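PDB 6LN0: Non-structural protein 3 from Porcine deltacoronavirus, which combines a macro domain, which probably binds ADP-ribose, with a papain-like protease that probably cleaves the viral replicase polyprotein. Local coordinates for residues Ile317-Phe328 with Phe339-Val347; Pro390-Trp400 with Gly410-Tyr421. All blocks are in the same frame, centred on the assembly; numbering follows the deposited sequence.

Contact 1 (Ile317-Phe328 with Phe339-Val347); sequences ISLLVSNSDAAF and FNHTGVISV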
# COMPACT_ATOMS: atom_id res chain seq x y z
N ILE A 317 -19.69 -12.19 19.98
CA ILE A 317 -21.14 -12.07 19.99
C ILE A 317 -21.55 -10.60 19.98
O ILE A 317 -22.57 -10.24 19.39
CB ILE A 317 -21.77 -12.84 21.18
CG1 ILE A 317 -23.28 -12.79 21.04
CG2 ILE A 317 -21.40 -12.25 22.53
CD1 ILE A 317 -23.76 -13.38 19.73
N SER A 318 -20.75 -9.73 20.60
CA SER A 318 -21.09 -8.32 20.59
C SER A 318 -20.87 -7.71 19.21
O SER A 318 -21.65 -6.84 18.79
CB SER A 318 -20.26 -7.58 21.64
OG SER A 318 -20.12 -6.22 21.28
N LEU A 319 -19.84 -8.16 18.49
CA LEU A 319 -19.65 -7.73 17.11
C LEU A 319 -20.82 -8.14 16.24
O LEU A 319 -21.38 -7.32 15.49
CB LEU A 319 -18.35 -8.31 16.56
CG LEU A 319 -18.25 -8.15 15.04
CD1 LEU A 319 -17.80 -6.76 14.73
CD2 LEU A 319 -17.30 -9.18 14.48
N LEU A 320 -21.24 -9.40 16.33
CA LEU A 320 -22.33 -9.89 15.48
C LEU A 320 -23.62 -9.14 15.77
O LEU A 320 -24.31 -8.69 14.84
CB LEU A 320 -22.52 -11.39 15.68
CG LEU A 320 -21.27 -12.22 15.37
CD1 LEU A 320 -21.60 -13.71 15.55
CD2 LEU A 320 -20.71 -11.91 13.96
N VAL A 321 -23.96 -9.00 17.06
CA VAL A 321 -25.25 -8.42 17.44
C VAL A 321 -25.33 -6.95 17.01
O VAL A 321 -26.36 -6.49 16.49
CB VAL A 321 -25.49 -8.59 18.95
CG1 VAL A 321 -26.57 -7.64 19.43
CG2 VAL A 321 -25.87 -10.02 19.27
N SER A 322 -24.26 -6.20 17.20
CA SER A 322 -24.28 -4.80 16.80
C SER A 322 -24.32 -4.61 15.28
O SER A 322 -24.66 -3.51 14.83
CB SER A 322 -23.08 -4.07 17.37
OG SER A 322 -21.95 -4.50 16.69
N ASN A 323 -24.00 -5.63 14.48
CA ASN A 323 -24.15 -5.55 13.03
C ASN A 323 -25.47 -6.12 12.56
O ASN A 323 -25.62 -6.44 11.36
CB ASN A 323 -23.01 -6.25 12.31
CG ASN A 323 -21.80 -5.39 12.22
OD1 ASN A 323 -21.62 -4.64 11.26
ND2 ASN A 323 -20.94 -5.50 13.21
N SER A 324 -26.43 -6.25 13.46
CA SER A 324 -27.74 -6.79 13.18
C SER A 324 -28.82 -5.77 13.53
O SER A 324 -28.54 -4.65 13.94
CB SER A 324 -27.95 -8.10 13.95
OG SER A 324 -28.02 -7.82 15.34
N ASP A 325 -30.07 -6.17 13.36
CA ASP A 325 -31.21 -5.36 13.78
C ASP A 325 -31.54 -5.49 15.29
O ASP A 325 -32.64 -5.12 15.67
CB ASP A 325 -32.45 -5.74 12.96
CG ASP A 325 -32.91 -7.18 13.20
OD1 ASP A 325 -32.19 -7.97 13.85
OD2 ASP A 325 -34.02 -7.54 12.72
N ALA A 326 -30.64 -5.97 16.14
CA ALA A 326 -30.97 -6.18 17.55
C ALA A 326 -31.33 -4.88 18.23
O ALA A 326 -30.53 -3.94 18.27
CB ALA A 326 -29.80 -6.83 18.30
N ALA A 327 -32.53 -4.84 18.80
CA ALA A 327 -33.00 -3.67 19.53
C ALA A 327 -34.26 -4.05 20.26
O ALA A 327 -35.03 -4.89 19.78
CB ALA A 327 -33.26 -2.47 18.61
N PHE A 328 -34.46 -3.44 21.42
CA PHE A 328 -35.67 -3.62 22.19
C PHE A 328 -35.90 -2.38 23.03
O PHE A 328 -34.98 -1.58 23.26
CB PHE A 328 -35.60 -4.88 23.08
CG PHE A 328 -34.67 -4.76 24.26
CD1 PHE A 328 -35.15 -4.34 25.49
CD2 PHE A 328 -33.34 -5.13 24.15
CE1 PHE A 328 -34.30 -4.24 26.59
CE2 PHE A 328 -32.48 -5.05 25.25
CZ PHE A 328 -32.95 -4.59 26.47
N PHE A 339 -37.11 2.87 28.28
CA PHE A 339 -35.83 3.06 27.60
C PHE A 339 -35.74 2.15 26.39
O PHE A 339 -36.49 1.18 26.25
CB PHE A 339 -34.63 2.77 28.51
CG PHE A 339 -34.55 1.34 28.94
CD1 PHE A 339 -35.31 0.87 30.03
CD2 PHE A 339 -33.75 0.44 28.26
CE1 PHE A 339 -35.24 -0.45 30.43
CE2 PHE A 339 -33.69 -0.90 28.67
CZ PHE A 339 -34.44 -1.34 29.75
N ASN A 340 -34.79 2.46 25.51
CA ASN A 340 -34.52 1.68 24.32
C ASN A 340 -33.09 1.18 24.40
O ASN A 340 -32.23 1.82 25.02
CB ASN A 340 -34.75 2.53 23.04
CG ASN A 340 -34.83 1.69 21.77
OD1 ASN A 340 -33.80 1.42 21.11
ND2 ASN A 340 -36.04 1.26 21.42
N HIS A 341 -32.81 0.05 23.78
CA HIS A 341 -31.45 -0.48 23.86
C HIS A 341 -31.13 -1.26 22.60
O HIS A 341 -31.87 -2.17 22.22
CB HIS A 341 -31.27 -1.38 25.10
CG HIS A 341 -29.86 -1.83 25.29
ND1 HIS A 341 -28.99 -1.19 26.14
CD2 HIS A 341 -29.15 -2.82 24.69
CE1 HIS A 341 -27.81 -1.78 26.08
NE2 HIS A 341 -27.87 -2.77 25.21
N THR A 342 -30.03 -0.92 21.96
CA THR A 342 -29.59 -1.67 20.80
C THR A 342 -28.28 -2.34 21.15
O THR A 342 -27.56 -1.89 22.05
CB THR A 342 -29.43 -0.75 19.59
OG1 THR A 342 -28.26 0.02 19.79
CG2 THR A 342 -30.59 0.20 19.50
N GLY A 343 -27.96 -3.41 20.43
CA GLY A 343 -26.75 -4.16 20.74
C GLY A 343 -26.94 -5.06 21.95
O GLY A 343 -28.05 -5.24 22.48
N VAL A 344 -25.83 -5.64 22.39
CA VAL A 344 -25.84 -6.49 23.56
C VAL A 344 -25.94 -5.63 24.82
O VAL A 344 -25.59 -4.46 24.82
CB VAL A 344 -24.58 -7.39 23.61
CG1 VAL A 344 -24.46 -8.25 22.38
CG2 VAL A 344 -23.36 -6.52 23.79
N ILE A 345 -26.42 -6.24 25.91
CA ILE A 345 -26.35 -5.61 27.22
C ILE A 345 -25.07 -6.03 27.90
O ILE A 345 -24.79 -7.22 28.06
CB ILE A 345 -27.55 -5.98 28.10
CG1 ILE A 345 -28.86 -5.90 27.33
CG2 ILE A 345 -27.56 -5.09 29.33
CD1 ILE A 345 -30.04 -6.37 28.20
N SER A 346 -24.31 -5.07 28.36
CA SER A 346 -23.05 -5.32 29.02
C SER A 346 -23.34 -5.18 30.52
O SER A 346 -23.36 -4.07 31.05
CB SER A 346 -21.98 -4.37 28.50
OG SER A 346 -20.99 -4.10 29.47
N VAL A 347 -23.63 -6.29 31.18
CA VAL A 347 -24.05 -6.26 32.59
C VAL A 347 -22.76 -6.30 33.40
O VAL A 347 -22.20 -7.36 33.67
CB VAL A 347 -24.99 -7.40 32.94
CG1 VAL A 347 -25.53 -7.21 34.36
CG2 VAL A 347 -26.11 -7.53 31.92

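Contact 2 (Pro390-Trp400 with Gly410-Tyr421); sequences PAIKFAAAHCW and GYDTKANVVATY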
# COMPACT_ATOMS: atom_id res chain seq x y z
N PRO A 390 -29.72 -20.60 25.72
CA PRO A 390 -28.47 -20.50 24.93
C PRO A 390 -27.45 -19.60 25.60
O PRO A 390 -27.74 -18.46 25.97
CB PRO A 390 -28.94 -19.91 23.60
CG PRO A 390 -30.40 -20.18 23.53
CD PRO A 390 -30.92 -20.25 24.95
N ALA A 391 -26.24 -20.12 25.77
CA ALA A 391 -25.21 -19.40 26.51
C ALA A 391 -23.84 -19.72 25.94
O ALA A 391 -23.69 -20.53 25.01
CB ALA A 391 -25.26 -19.74 28.00
N ILE A 392 -22.83 -19.07 26.50
CA ILE A 392 -21.44 -19.36 26.19
C ILE A 392 -20.71 -19.56 27.51
O ILE A 392 -20.86 -18.77 28.44
CB ILE A 392 -20.78 -18.24 25.35
CG1 ILE A 392 -21.42 -18.18 23.95
CG2 ILE A 392 -19.31 -18.49 25.24
CD1 ILE A 392 -20.82 -17.12 23.00
N LYS A 393 -19.95 -20.64 27.60
CA LYS A 393 -19.13 -20.90 28.77
C LYS A 393 -17.66 -20.83 28.39
O LYS A 393 -17.26 -21.18 27.26
CB LYS A 393 -19.47 -22.26 29.41
CG LYS A 393 -20.87 -22.37 30.03
CD LYS A 393 -20.88 -23.27 31.25
CE LYS A 393 -22.02 -24.30 31.20
NZ LYS A 393 -21.73 -25.51 32.05
N PHE A 394 -16.85 -20.37 29.35
CA PHE A 394 -15.43 -20.14 29.17
C PHE A 394 -14.71 -20.71 30.38
O PHE A 394 -15.06 -20.38 31.52
CB PHE A 394 -15.16 -18.64 29.04
CG PHE A 394 -13.78 -18.28 28.55
CD1 PHE A 394 -12.67 -18.40 29.37
CD2 PHE A 394 -13.61 -17.75 27.27
CE1 PHE A 394 -11.41 -18.04 28.92
CE2 PHE A 394 -12.34 -17.39 26.81
CZ PHE A 394 -11.25 -17.53 27.64
N ALA A 395 -13.74 -21.59 30.15
CA ALA A 395 -12.90 -22.10 31.22
C ALA A 395 -11.67 -22.74 30.61
O ALA A 395 -11.76 -23.37 29.55
CB ALA A 395 -13.65 -23.12 32.09
N ALA A 396 -10.53 -22.57 31.28
CA ALA A 396 -9.29 -23.21 30.84
C ALA A 396 -8.94 -22.85 29.39
O ALA A 396 -8.52 -23.70 28.61
CB ALA A 396 -9.36 -24.72 31.02
N ALA A 397 -9.13 -21.57 29.03
CA ALA A 397 -8.82 -21.04 27.70
C ALA A 397 -9.57 -21.76 26.59
O ALA A 397 -9.13 -21.73 25.43
CB ALA A 397 -7.31 -21.06 27.43
N HIS A 398 -10.67 -22.42 26.91
CA HIS A 398 -11.58 -22.97 25.92
C HIS A 398 -12.95 -22.37 26.18
O HIS A 398 -13.28 -22.03 27.32
CB HIS A 398 -11.62 -24.51 25.99
CG HIS A 398 -12.48 -25.16 24.94
ND1 HIS A 398 -12.22 -25.04 23.59
CD2 HIS A 398 -13.57 -25.96 25.04
CE1 HIS A 398 -13.13 -25.72 22.91
NE2 HIS A 398 -13.96 -26.28 23.77
N CYS A 399 -13.73 -22.19 25.12
CA CYS A 399 -15.06 -21.62 25.24
C CYS A 399 -15.97 -22.31 24.25
O CYS A 399 -15.50 -22.78 23.20
CB CYS A 399 -15.05 -20.09 25.01
SG CYS A 399 -14.62 -19.55 23.39
N TRP A 400 -17.25 -22.39 24.58
CA TRP A 400 -18.10 -23.26 23.78
C TRP A 400 -19.54 -22.83 23.97
O TRP A 400 -19.91 -22.30 25.03
CB TRP A 400 -17.92 -24.73 24.18
CG TRP A 400 -18.44 -25.05 25.56
CD1 TRP A 400 -19.71 -25.39 25.89
CD2 TRP A 400 -17.69 -25.04 26.80
NE1 TRP A 400 -19.81 -25.60 27.25
CE2 TRP A 400 -18.59 -25.39 27.83
CE3 TRP A 400 -16.36 -24.77 27.13
CZ2 TRP A 400 -18.20 -25.49 29.16
CZ3 TRP A 400 -15.97 -24.86 28.46
CH2 TRP A 400 -16.89 -25.22 29.46
N GLY A 410 -18.90 -28.42 23.52
CA GLY A 410 -17.60 -28.60 24.15
C GLY A 410 -17.69 -29.50 25.39
O GLY A 410 -18.26 -30.59 25.33
N TYR A 411 -17.15 -29.04 26.52
CA TYR A 411 -17.09 -29.83 27.75
C TYR A 411 -18.36 -29.64 28.59
O TYR A 411 -19.22 -28.81 28.30
CB TYR A 411 -15.84 -29.46 28.57
CG TYR A 411 -14.56 -29.36 27.76
CD1 TYR A 411 -13.55 -28.47 28.13
CD2 TYR A 411 -14.35 -30.15 26.63
CE1 TYR A 411 -12.37 -28.38 27.39
CE2 TYR A 411 -13.18 -30.07 25.88
CZ TYR A 411 -12.20 -29.18 26.27
OH TYR A 411 -11.04 -29.10 25.52
N ASP A 412 -18.47 -30.43 29.66
CA ASP A 412 -19.54 -30.27 30.63
C ASP A 412 -18.96 -30.29 32.04
O ASP A 412 -19.39 -31.03 32.93
CB ASP A 412 -20.63 -31.32 30.46
CG ASP A 412 -21.84 -31.07 31.36
OD1 ASP A 412 -22.43 -29.96 31.27
OD2 ASP A 412 -22.19 -31.98 32.14
N THR A 413 -17.93 -29.48 32.23
CA THR A 413 -17.42 -29.23 33.56
C THR A 413 -18.06 -27.95 34.09
O THR A 413 -18.94 -27.34 33.45
CB THR A 413 -15.90 -29.14 33.55
OG1 THR A 413 -15.44 -28.58 34.78
CG2 THR A 413 -15.44 -28.27 32.38
N LYS A 414 -17.64 -27.54 35.28
CA LYS A 414 -18.05 -26.25 35.82
C LYS A 414 -17.23 -25.16 35.14
O LYS A 414 -16.00 -25.26 35.03
CB LYS A 414 -17.88 -26.19 37.34
CG LYS A 414 -16.45 -26.07 37.84
CD LYS A 414 -16.35 -25.28 39.15
CE LYS A 414 -15.41 -25.99 40.12
NZ LYS A 414 -15.33 -25.33 41.45
N ALA A 415 -17.92 -24.14 34.65
CA ALA A 415 -17.28 -23.07 33.92
C ALA A 415 -18.11 -21.83 34.09
O ALA A 415 -19.34 -21.89 34.20
CB ALA A 415 -17.13 -23.42 32.43
N ASN A 416 -17.44 -20.69 34.12
CA ASN A 416 -18.17 -19.43 34.08
C ASN A 416 -18.99 -19.35 32.79
O ASN A 416 -18.62 -19.92 31.75
CB ASN A 416 -17.20 -18.27 34.19
CG ASN A 416 -16.46 -18.30 35.50
OD1 ASN A 416 -17.05 -18.61 36.54
ND2 ASN A 416 -15.16 -18.03 35.48
N VAL A 417 -20.13 -18.71 32.87
CA VAL A 417 -20.88 -18.33 31.68
C VAL A 417 -20.53 -16.87 31.37
O VAL A 417 -20.34 -16.07 32.30
CB VAL A 417 -22.40 -18.55 31.87
CG1 VAL A 417 -22.94 -17.60 32.88
CG2 VAL A 417 -23.14 -18.37 30.55
N VAL A 418 -20.33 -16.56 30.09
CA VAL A 418 -19.90 -15.22 29.69
C VAL A 418 -20.84 -14.54 28.71
O VAL A 418 -20.67 -13.34 28.44
CB VAL A 418 -18.46 -15.21 29.13
CG1 VAL A 418 -17.49 -15.58 30.23
CG2 VAL A 418 -18.33 -16.14 27.91
N ALA A 419 -21.84 -15.23 28.19
CA ALA A 419 -22.88 -14.57 27.43
C ALA A 419 -24.11 -15.46 27.45
O ALA A 419 -23.97 -16.69 27.45
CB ALA A 419 -22.43 -14.30 25.98
N THR A 420 -25.29 -14.85 27.47
CA THR A 420 -26.56 -15.56 27.45
C THR A 420 -27.52 -14.82 26.52
O THR A 420 -27.46 -13.59 26.40
CB THR A 420 -27.21 -15.66 28.85
OG1 THR A 420 -27.27 -14.35 29.43
CG2 THR A 420 -26.42 -16.58 29.77
N TYR A 421 -28.39 -15.58 25.86
CA TYR A 421 -29.46 -15.01 25.05
C TYR A 421 -30.80 -15.25 25.74
O TYR A 421 -31.12 -16.39 26.10
CB TYR A 421 -29.48 -15.60 23.65
CG TYR A 421 -30.70 -15.16 22.89
CD1 TYR A 421 -30.83 -13.84 22.47
CD2 TYR A 421 -31.76 -16.04 22.65
CE1 TYR A 421 -31.97 -13.40 21.80
CE2 TYR A 421 -32.89 -15.61 21.98
CZ TYR A 421 -32.98 -14.27 21.55
OH TYR A 421 -34.08 -13.82 20.89

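Contact 1 (Ile317-Phe328 with Phe339-Val347)
The base of an antiparallel β hairpin, where F328 faces H341, continues here into the packing of helix 313-322 on the bend at G343 and V344. F328 and H341 form the hydrogen-bonded pair: F328 N donates to H341 O at 3.0 Å, and H341 N returns to F328 O at 2.8 Å. A327 and T342 make the neighbouring non-hydrogen-bonded pair, followed by a weak bond from G343 N to A326 O. The F328 ring, set between its own N and carbonyl carbon (chi1 72°), lies alongside the H341 side chain, whose CB sits over one ring face, 4.2 Å from the centroid. The two rings themselves meet obliquely. Around the same ring, CE1 of F328 meets F339 CE2, and CZ of F328 lies 3.8 Å from I345 CD1; F369 and F424 bring further aromatic rings. H341 NE2 reaches V344 O in the plane of the imidazole at 2.9 Å, though from above the carbonyl plane; this bond ties the bend back to the strand and fixes the ring's rotation. V344 then divides its methyls over the helix: CG1 is 3.6 Å from V321 CB, and CG2 meets S318 CB. A hairpin bearing cysteines of a zinc site near its turn, C334 and C335, is characteristic of the fingers of coronavirus papain-like proteases.

Contact 2 (Pro390-Trp400 with Gly410-Tyr421)
G410 lies against W400, its N 3.9 Å from W400 CB, while its CA approaches the H398 imidazole at the edge. Y411 follows with its backbone over the indole: Y411 O stands above one face of W400, and K393 CB covers the opposite face. Beyond it the Y411 ring lies across H398, whose CG lies opposite its backbone N (chi1 -176°); this brings H398 CD2 over the phenol face, 3.6 Å from CE1 of Y411, with the ring planes turned 33° apart. H398, W400 and Y411 thus form an aromatic cluster, and H398 also touches C260. T413 O comes within 3.6 Å of K393 NZ, an ammonium group that forms a salt bridge with E386. The A415 methyl touches both W400 CH2 and A395 CB, 3.5 Å from each. Farther on the chain runs antiparallel to 391-395: N416 O accepts from F394 N at 3.0 Å. V417 pairs with K393 and A419 with I392, which makes V418 the extra residue of a β bulge. V418 N donates to I392 O at 2.8 Å, while V418 CG2 lies 3.7 Å from I392 CG2, the two side chains meeting obliquely. A419 O receives I392 N, T420 pairs with A391, its OG1 hydrogen-bonded with the hydroxyl of Y351, and Y421 N donates to P390 O at 3.0 Å.

Contacts 1 and 2 belong to the same mixed sheet, their centres about 20 Å apart. Strand 376-383 separates the hairpin strand 338-346 from strand 416-423: V344 and I345 pack on it from contact 1, and A419 and Y421 from contact 2. The two contacts meet directly where I317 CG2 lies 4.1 Å from A419 CB. L268 of helix 260-270 touches both of these residues and I392 as well, so one helix backs both contacts. C260 and H398 are consistent with the Cys-His pair of a papain-like active site, which would place contact 2 at that site. Contact 1 extends instead toward the metal: the side chain of F339 is about 9 Å from the zinc ion held by C334, C335, C360 and C363.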